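Local structure of aminoglycoside N(3)-acetyltransferase (Enterobacter cloacae, 6NP3) at residues 148-151 / 156-159; 38-43 / 106-111; 13-18 / 239-244. The protein catalyses acetylation of 2-deoxystreptamine antibiotics such as gentamicin at N3, with acetyl-CoA as donor, and so probably confers resistance to them. One frame throughout, in Å; residues are numbered along the deposited sequence. Where two conformers were deposited one is given.

Interaction 1 (148-151 / 156-159); sequences ARFL and KILS
The ring of F150 drives its edge at the backbone of K156, where helix 146-151 gives way to strand 156-160. CZ of F150 comes to 3.5 Å from O of K156, and the oxygen lies in the plane of the ring, so the carbonyl faces the slightly positive C-H rim instead of the pi cloud. The amide of the same residue is also near, with N of K156 at 3.8 Å from CZ of F150. What carries the ring there is its first torsion: CG stands anti to the backbone N (chi1 168°), beside the carbonyl carbon. CB of K156 points away from the helix, and its NZ forms a salt bridge with D21.

This is the return from a helix into a strand of the mixed beta-sheet of this alpha/beta fold, made across only four intervening residues. The strand runs parallel to 22-27 on one flank and antiparallel to 244-250 on the other.

At I157 the contact becomes purely apolar. Its CG1 lies 4.1 Å from CE2 of F150, and the two side chains cross at about a right angle. CG1 sits beside the backbone N and anti to the carbonyl carbon (chi1 -63°), which brings this branch to the ring edge. A251 of helix 251-265 packs against both F150 and I157, while M22 and M24 of the parallel neighbouring strand also touch the ring.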
loop_
_atom_site.group_PDB
_atom_site.type_symbol
_atom_site.label_atom_id
_atom_site.label_comp_id
_atom_site.label_asym_id
_atom_site.label_seq_id
_atom_site.Cartn_x
_atom_site.Cartn_y
_atom_site.Cartn_z
ATOM N N ALA A 148 -4.479 6.995 -6.102
ATOM C CA ALA A 148 -5.403 7.551 -7.081
ATOM C C ALA A 148 -4.972 7.218 -8.505
ATOM O O ALA A 148 -5.803 6.865 -9.344
ATOM C CB ALA A 148 -5.536 9.057 -6.890
ATOM N N ARG A 149 -3.697 7.382 -8.814
ATOM C CA ARG A 149 -3.226 7.107 -10.168
ATOM C C ARG A 149 -3.278 5.614 -10.493
ATOM O O ARG A 149 -3.657 5.233 -11.605
ATOM C CB ARG A 149 -1.845 7.737 -10.350
ATOM C CG ARG A 149 -1.951 9.249 -10.437
ATOM C CD ARG A 149 -0.610 9.953 -10.699
ATOM N NE ARG A 149 0.338 9.759 -9.613
ATOM C CZ ARG A 149 0.335 10.463 -8.475
ATOM N NH1 ARG A 149 -0.544 11.436 -8.248
ATOM N NH2 ARG A 149 1.220 10.173 -7.548
ATOM N N PHE A 150 -2.935 4.752 -9.530
ATOM C CA PHE A 150 -3.070 3.301 -9.694
ATOM C C PHE A 150 -4.492 2.921 -10.078
ATOM O O PHE A 150 -4.706 2.077 -10.947
ATOM C CB PHE A 150 -2.652 2.677 -8.352
ATOM C CG PHE A 150 -2.962 1.220 -8.172
ATOM C CD1 PHE A 150 -2.202 0.261 -8.781
ATOM C CD2 PHE A 150 -3.959 0.821 -7.316
ATOM C CE1 PHE A 150 -2.462 -1.053 -8.595
ATOM C CE2 PHE A 150 -4.204 -0.531 -7.131
ATOM C CZ PHE A 150 -3.446 -1.445 -7.770
ATOM N N LEU A 151 -5.478 3.544 -9.422
ATOM C CA LEU A 151 -6.871 3.246 -9.685
ATOM C C LEU A 151 -7.286 3.734 -11.056
ATOM O O LEU A 151 -8.229 3.190 -11.629
ATOM C CB LEU A 151 -7.776 3.919 -8.664
ATOM C CG LEU A 151 -7.666 3.355 -7.254
ATOM C CD1 LEU A 151 -8.364 4.237 -6.234
ATOM C CD2 LEU A 151 -8.143 1.923 -7.161
ATOM N N LYS A 156 -4.551 -3.770 -10.498
ATOM C CA LYS A 156 -5.001 -5.023 -9.911
ATOM C C LYS A 156 -4.319 -5.183 -8.567
ATOM O O LYS A 156 -3.124 -4.888 -8.423
ATOM C CB LYS A 156 -4.646 -6.229 -10.780
ATOM C CG LYS A 156 -5.239 -6.191 -12.155
ATOM C CD LYS A 156 -4.888 -7.447 -12.923
ATOM C CE LYS A 156 -5.393 -7.419 -14.347
ATOM N NZ LYS A 156 -5.138 -8.728 -15.068
ATOM N N ILE A 157 -5.081 -5.606 -7.567
ATOM C CA ILE A 157 -4.546 -5.846 -6.236
ATOM C C ILE A 157 -4.284 -7.338 -6.104
ATOM O O ILE A 157 -5.200 -8.155 -6.253
ATOM C CB ILE A 157 -5.510 -5.348 -5.152
ATOM C CG1 ILE A 157 -5.694 -3.827 -5.278
ATOM C CG2 ILE A 157 -4.965 -5.708 -3.776
ATOM C CD1 ILE A 157 -6.904 -3.259 -4.608
ATOM N N LEU A 158 -3.041 -7.706 -5.803
ATOM C CA LEU A 158 -2.614 -9.107 -5.763
ATOM C C LEU A 158 -2.347 -9.466 -4.307
ATOM O O LEU A 158 -1.339 -9.075 -3.727
ATOM C CB LEU A 158 -1.363 -9.274 -6.613
ATOM C CG LEU A 158 -0.639 -10.611 -6.512
ATOM C CD1 LEU A 158 -1.553 -11.760 -6.850
ATOM C CD2 LEU A 158 0.582 -10.599 -7.425
ATOM N N SER A 159 -3.293 -10.162 -3.710
ATOM C CA SER A 159 -3.209 -10.544 -2.314
ATOM C C SER A 159 -2.689 -11.972 -2.260
ATOM O O SER A 159 -3.349 -12.893 -2.746
ATOM C CB SER A 159 -4.576 -10.461 -1.639
ATOM O OG SER A 159 -4.515 -10.973 -0.308
#

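Interaction 2 (38-43 / 106-111); sequences GPQTLV and RTYPGC
Y108 meets Q40 and V43, two residues one turn apart, and so joins the N-terminal part of helix 39-50 to the loop between helix 101-106 and strand 112-113. The amide of Q40 brings a polar group to the ring edge, but without a hydrogen bond: NE2 of Q40 lies 3.8 Å from CD1 of Y108, near the ring plane. The amide is turned nearly parallel to the ring, 17° apart, and meets it at the edge, so the two do not stack. A bend at chi2 (68°) brings the glutamine's end round to the tyrosine, and D44 OD1 accepts a hydrogen bond from the same nitrogen.

The apolar contact is looser. CG1 of V43 stands 4.3 Å from CD1 of Y108 and approaches the ring obliquely.

Backbone bonds shape the loop. Residues 108-111 form a type II beta turn, with N of C111 3.0 Å from O of Y108. P109 lays its CD over one face of the ring, while I47 and I124 also touch Y108.

Because the amide nitrogen meets a C-H edge, this is no amino-pi interaction; the contact rests on van der Waals fit, and the directional bond of Q40 stays within its own helix.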
loop_
_atom_site.group_PDB
_atom_site.type_symbol
_atom_site.label_atom_id
_atom_site.label_comp_id
_atom_site.label_asym_id
_atom_site.label_seq_id
_atom_site.Cartn_x
_atom_site.Cartn_y
_atom_site.Cartn_z
ATOM N N GLY A 38 15.011 -16.878 -1.308
ATOM C CA GLY A 38 14.366 -15.993 -0.378
ATOM C C GLY A 38 13.355 -15.089 -1.049
ATOM O O GLY A 38 12.937 -15.326 -2.186
ATOM N N PRO A 39 12.939 -14.031 -0.346
ATOM C CA PRO A 39 11.897 -13.141 -0.896
ATOM C C PRO A 39 12.200 -12.585 -2.268
ATOM O O PRO A 39 11.266 -12.341 -3.048
ATOM C CB PRO A 39 11.801 -12.031 0.155
ATOM C CG PRO A 39 12.165 -12.730 1.451
ATOM C CD PRO A 39 13.269 -13.698 1.054
ATOM N N GLN A 40 13.477 -12.400 -2.602
ATOM C CA GLN A 40 13.806 -11.883 -3.926
ATOM C C GLN A 40 13.230 -12.765 -5.028
ATOM O O GLN A 40 12.951 -12.280 -6.128
ATOM C CB GLN A 40 15.320 -11.805 -4.113
ATOM C CG GLN A 40 15.696 -11.114 -5.410
ATOM C CD GLN A 40 15.327 -9.640 -5.378
ATOM O OE1 GLN A 40 15.525 -8.956 -4.369
ATOM N NE2 GLN A 40 14.793 -9.142 -6.479
ATOM N N THR A 41 13.107 -14.073 -4.772
ATOM C CA THR A 41 12.526 -14.978 -5.767
ATOM C C THR A 41 11.129 -14.528 -6.172
ATOM O O THR A 41 10.778 -14.532 -7.358
ATOM C CB THR A 41 12.499 -16.409 -5.219
ATOM O OG1 THR A 41 13.843 -16.811 -4.920
ATOM C CG2 THR A 41 11.876 -17.381 -6.219
ATOM N N LEU A 42 10.317 -14.131 -5.198
ATOM C CA LEU A 42 8.973 -13.665 -5.500
ATOM C C LEU A 42 8.973 -12.283 -6.125
ATOM O O LEU A 42 8.163 -12.029 -7.019
ATOM C CB LEU A 42 8.132 -13.702 -4.238
ATOM C CG LEU A 42 6.690 -13.230 -4.394
ATOM C CD1 LEU A 42 5.929 -13.946 -5.446
ATOM C CD2 LEU A 42 5.986 -13.403 -3.034
ATOM N N VAL A 43 9.851 -11.380 -5.689
ATOM C CA VAL A 43 9.978 -10.097 -6.378
ATOM C C VAL A 43 10.318 -10.322 -7.853
ATOM O O VAL A 43 9.710 -9.727 -8.755
ATOM C CB VAL A 43 11.033 -9.220 -5.678
ATOM C CG1 VAL A 43 11.287 -7.956 -6.455
ATOM C CG2 VAL A 43 10.613 -8.887 -4.283
ATOM N N ARG A 106 11.633 -2.159 -2.681
ATOM C CA ARG A 106 12.089 -0.783 -2.765
ATOM C C ARG A 106 13.571 -0.670 -3.116
ATOM O O ARG A 106 13.980 0.344 -3.684
ATOM C CB ARG A 106 11.736 -0.013 -1.491
ATOM C CG ARG A 106 12.626 -0.281 -0.308
ATOM C CD ARG A 106 13.650 0.829 -0.109
ATOM N NE ARG A 106 14.538 0.513 0.998
ATOM C CZ ARG A 106 15.731 1.058 1.170
ATOM N NH1 ARG A 106 16.127 2.026 0.363
ATOM N NH2 ARG A 106 16.487 0.673 2.186
ATOM N N THR A 107 14.384 -1.681 -2.803
ATOM C CA THR A 107 15.799 -1.678 -3.178
ATOM C C THR A 107 16.069 -2.252 -4.567
ATOM O O THR A 107 17.234 -2.320 -4.987
ATOM C CB THR A 107 16.635 -2.436 -2.129
ATOM O OG1 THR A 107 16.142 -3.767 -1.978
ATOM C CG2 THR A 107 16.623 -1.702 -0.797
ATOM N N TYR A 108 15.045 -2.674 -5.289
ATOM C CA TYR A 108 15.261 -3.207 -6.626
ATOM C C TYR A 108 15.830 -2.118 -7.528
ATOM O O TYR A 108 15.388 -0.963 -7.483
ATOM C CB TYR A 108 13.936 -3.696 -7.196
ATOM C CG TYR A 108 14.096 -4.518 -8.438
ATOM C CD1 TYR A 108 14.497 -5.840 -8.345
ATOM C CD2 TYR A 108 13.860 -3.978 -9.698
ATOM C CE1 TYR A 108 14.667 -6.611 -9.462
ATOM C CE2 TYR A 108 14.023 -4.753 -10.831
ATOM C CZ TYR A 108 14.420 -6.066 -10.690
ATOM O OH TYR A 108 14.587 -6.849 -11.806
ATOM N N PRO A 109 16.809 -2.434 -8.371
ATOM C CA PRO A 109 17.380 -1.385 -9.220
ATOM C C PRO A 109 16.326 -0.731 -10.100
ATOM O O PRO A 109 15.530 -1.396 -10.755
ATOM C CB PRO A 109 18.434 -2.130 -10.046
ATOM C CG PRO A 109 18.761 -3.334 -9.236
ATOM C CD PRO A 109 17.476 -3.731 -8.559
ATOM N N GLY A 110 16.329 0.587 -10.104
ATOM C CA GLY A 110 15.372 1.354 -10.861
ATOM C C GLY A 110 14.057 1.634 -10.161
ATOM O O GLY A 110 13.233 2.360 -10.725
ATOM N N CYS A 111 13.816 1.045 -8.985
ATOM C CA CYS A 111 12.598 1.337 -8.242
ATOM C C CYS A 111 12.543 2.829 -7.959
ATOM O O CYS A 111 13.552 3.452 -7.612
ATOM C CB CYS A 111 12.576 0.543 -6.936
ATOM S SG CYS A 111 11.050 0.613 -6.090
#

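Interaction 3 (13-18 / 239-244); sequences RDLGVR and GPVGGA
L15, at the end of helix 5-15, has the largest share of this contact and divides it between its two methyls. CD1 of L15 sits 3.4 Å from N of G239, a tight approach of a methyl to a peptide nitrogen, with CA of G239 at 4.0 Å from CD1 of L15. The leucine's CG is anti to the backbone N (chi1 -168°), and the fork thus reaches the strand with one branch for each partner.

G239 has no side chain to hold the leucine off, and its fully extended backbone lies against the methyl. It belongs to strand 237-241, outermost in the mixed sheet, and pairs with S246 of the neighbouring strand.

V241, two residues on, receives the second branch: CG2 of V241 is 4.3 Å from CD2 of L15. Here the strand turns back in a two-residue beta hairpin. A type II' turn from V241 to A244 carries G242 and G243 at its corners, and OE1 of Q11, one helical turn before L15, accepts from the N-H of G242.

The leucine is placed by the helix terminus. G16 ends it in a Schellman motif, and R18 folds back so that its NH1 lies 2.8 Å from O of R13, nearly straight at 175° and on a lone pair in the carbonyl plane.

Between the two segments, then, the contact is methyl packing, against a peptide nitrogen and a valine methyl, with little directional preference; the polar tie from this helix to the hairpin comes from Q11, outside segment 13-18.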
loop_
_atom_site.group_PDB
_atom_site.type_symbol
_atom_site.label_atom_id
_atom_site.label_comp_id
_atom_site.label_asym_id
_atom_site.label_seq_id
_atom_site.Cartn_x
_atom_site.Cartn_y
_atom_site.Cartn_z
ATOM N N ARG A 13 0.538 -16.447 -13.644
ATOM C CA ARG A 13 -0.195 -16.469 -14.901
ATOM C C ARG A 13 -1.524 -17.187 -14.723
ATOM O O ARG A 13 -2.559 -16.736 -15.232
ATOM C CB ARG A 13 0.656 -17.139 -15.980
ATOM C CG ARG A 13 1.876 -16.338 -16.417
ATOM C CD ARG A 13 1.606 -15.630 -17.743
ATOM N NE ARG A 13 2.705 -14.783 -18.202
ATOM C CZ ARG A 13 2.917 -13.543 -17.772
ATOM N NH1 ARG A 13 2.119 -13.002 -16.857
ATOM N NH2 ARG A 13 3.932 -12.844 -18.261
ATOM N N ASP A 14 -1.511 -18.318 -14.014
ATOM C CA ASP A 14 -2.754 -19.056 -13.800
ATOM C C ASP A 14 -3.776 -18.193 -13.073
ATOM O O ASP A 14 -4.978 -18.299 -13.328
ATOM C CB ASP A 14 -2.531 -20.297 -12.937
ATOM C CG ASP A 14 -1.828 -21.410 -13.646
ATOM O OD1 ASP A 14 -1.787 -21.400 -14.882
ATOM O OD2 ASP A 14 -1.331 -22.302 -12.933
ATOM N N LEU A 15 -3.320 -17.344 -12.158
ATOM C CA LEU A 15 -4.219 -16.502 -11.385
ATOM C C LEU A 15 -4.777 -15.353 -12.205
ATOM O O LEU A 15 -5.791 -14.754 -11.822
ATOM C CB LEU A 15 -3.422 -15.952 -10.213
ATOM C CG LEU A 15 -4.216 -15.273 -9.113
ATOM C CD1 LEU A 15 -5.095 -16.267 -8.385
ATOM C CD2 LEU A 15 -3.258 -14.586 -8.156
ATOM N N GLY A 16 -4.122 -15.013 -13.309
ATOM C CA GLY A 16 -4.626 -13.991 -14.192
ATOM C C GLY A 16 -3.725 -12.793 -14.355
ATOM O O GLY A 16 -4.115 -11.842 -15.019
ATOM N N VAL A 17 -2.525 -12.815 -13.801
ATOM C CA VAL A 17 -1.583 -11.746 -14.092
ATOM C C VAL A 17 -1.091 -11.870 -15.524
ATOM O O VAL A 17 -0.692 -12.952 -15.972
ATOM C CB VAL A 17 -0.399 -11.810 -13.133
ATOM C CG1 VAL A 17 0.572 -10.680 -13.451
ATOM C CG2 VAL A 17 -0.857 -11.672 -11.686
ATOM N N ARG A 18 -1.163 -10.780 -16.269
ATOM C CA ARG A 18 -0.788 -10.745 -17.667
ATOM C C ARG A 18 0.317 -9.729 -17.894
ATOM O O ARG A 18 0.452 -8.735 -17.165
ATOM C CB ARG A 18 -1.980 -10.363 -18.526
ATOM C CG ARG A 18 -3.104 -11.386 -18.506
ATOM C CD ARG A 18 -2.689 -12.679 -19.203
ATOM N NE ARG A 18 -3.672 -13.752 -19.088
ATOM C CZ ARG A 18 -3.655 -14.696 -18.154
ATOM N NH1 ARG A 18 -2.729 -14.701 -17.215
ATOM N NH2 ARG A 18 -4.586 -15.631 -18.151
ATOM N N GLY A 239 -6.269 -18.732 -6.292
ATOM C CA GLY A 239 -5.347 -19.802 -6.568
ATOM C C GLY A 239 -4.069 -19.641 -5.788
ATOM O O GLY A 239 -3.862 -18.618 -5.125
ATOM N N PRO A 240 -3.172 -20.627 -5.868
ATOM C CA PRO A 240 -1.957 -20.587 -5.048
ATOM C C PRO A 240 -0.887 -19.722 -5.692
ATOM O O PRO A 240 -0.736 -19.701 -6.917
ATOM C CB PRO A 240 -1.498 -22.055 -5.042
ATOM C CG PRO A 240 -1.986 -22.584 -6.353
ATOM C CD PRO A 240 -3.329 -21.927 -6.551
ATOM N N VAL A 241 -0.111 -19.045 -4.853
ATOM C CA VAL A 241 1.192 -18.503 -5.218
ATOM C C VAL A 241 2.141 -18.990 -4.138
ATOM O O VAL A 241 1.930 -18.702 -2.953
ATOM C CB VAL A 241 1.183 -16.967 -5.298
ATOM C CG1 VAL A 241 2.561 -16.450 -5.575
ATOM C CG2 VAL A 241 0.208 -16.519 -6.376
ATOM N N GLY A 242 3.119 -19.802 -4.525
ATOM C CA GLY A 242 3.804 -20.615 -3.537
ATOM C C GLY A 242 2.774 -21.441 -2.803
ATOM O O GLY A 242 1.868 -22.026 -3.402
ATOM N N GLY A 243 2.882 -21.468 -1.487
ATOM C CA GLY A 243 1.906 -22.131 -0.653
ATOM C C GLY A 243 0.731 -21.282 -0.215
ATOM O O GLY A 243 -0.086 -21.746 0.589
ATOM N N ALA A 244 0.603 -20.060 -0.719
ATOM C CA ALA A 244 -0.358 -19.093 -0.198
ATOM C C ALA A 244 -1.611 -19.031 -1.054
ATOM O O ALA A 244 -1.528 -18.905 -2.278
ATOM C CB ALA A 244 0.281 -17.708 -0.169
#

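How the interactions relate
Interactions 1 and 3 both reach the large mixed sheet; the three centres lie 17 to 19 Å apart. Interactions 1 and 3 meet twice: CD1 of L158 lies 3.5 Å from CD2 of L15, and NZ of K156 packs 3.3 Å from O of G16. Interaction 2 reaches interaction 3 through L42, whose CD1 is 4.2 Å from CG1 of V241, whereas the nearest atoms of interactions 1 and 2 are about 7 Å apart. The side chain of I157 in interaction 1 is about 4 Å from that of H26, which binds acetyl-CoA, a cofactor absent from this model, and about 12 Å from the bound gentamicin. Side chains of V43 and V241 are each about 7 Å from those of acetyl-CoA-binding L29 and V27, respectively.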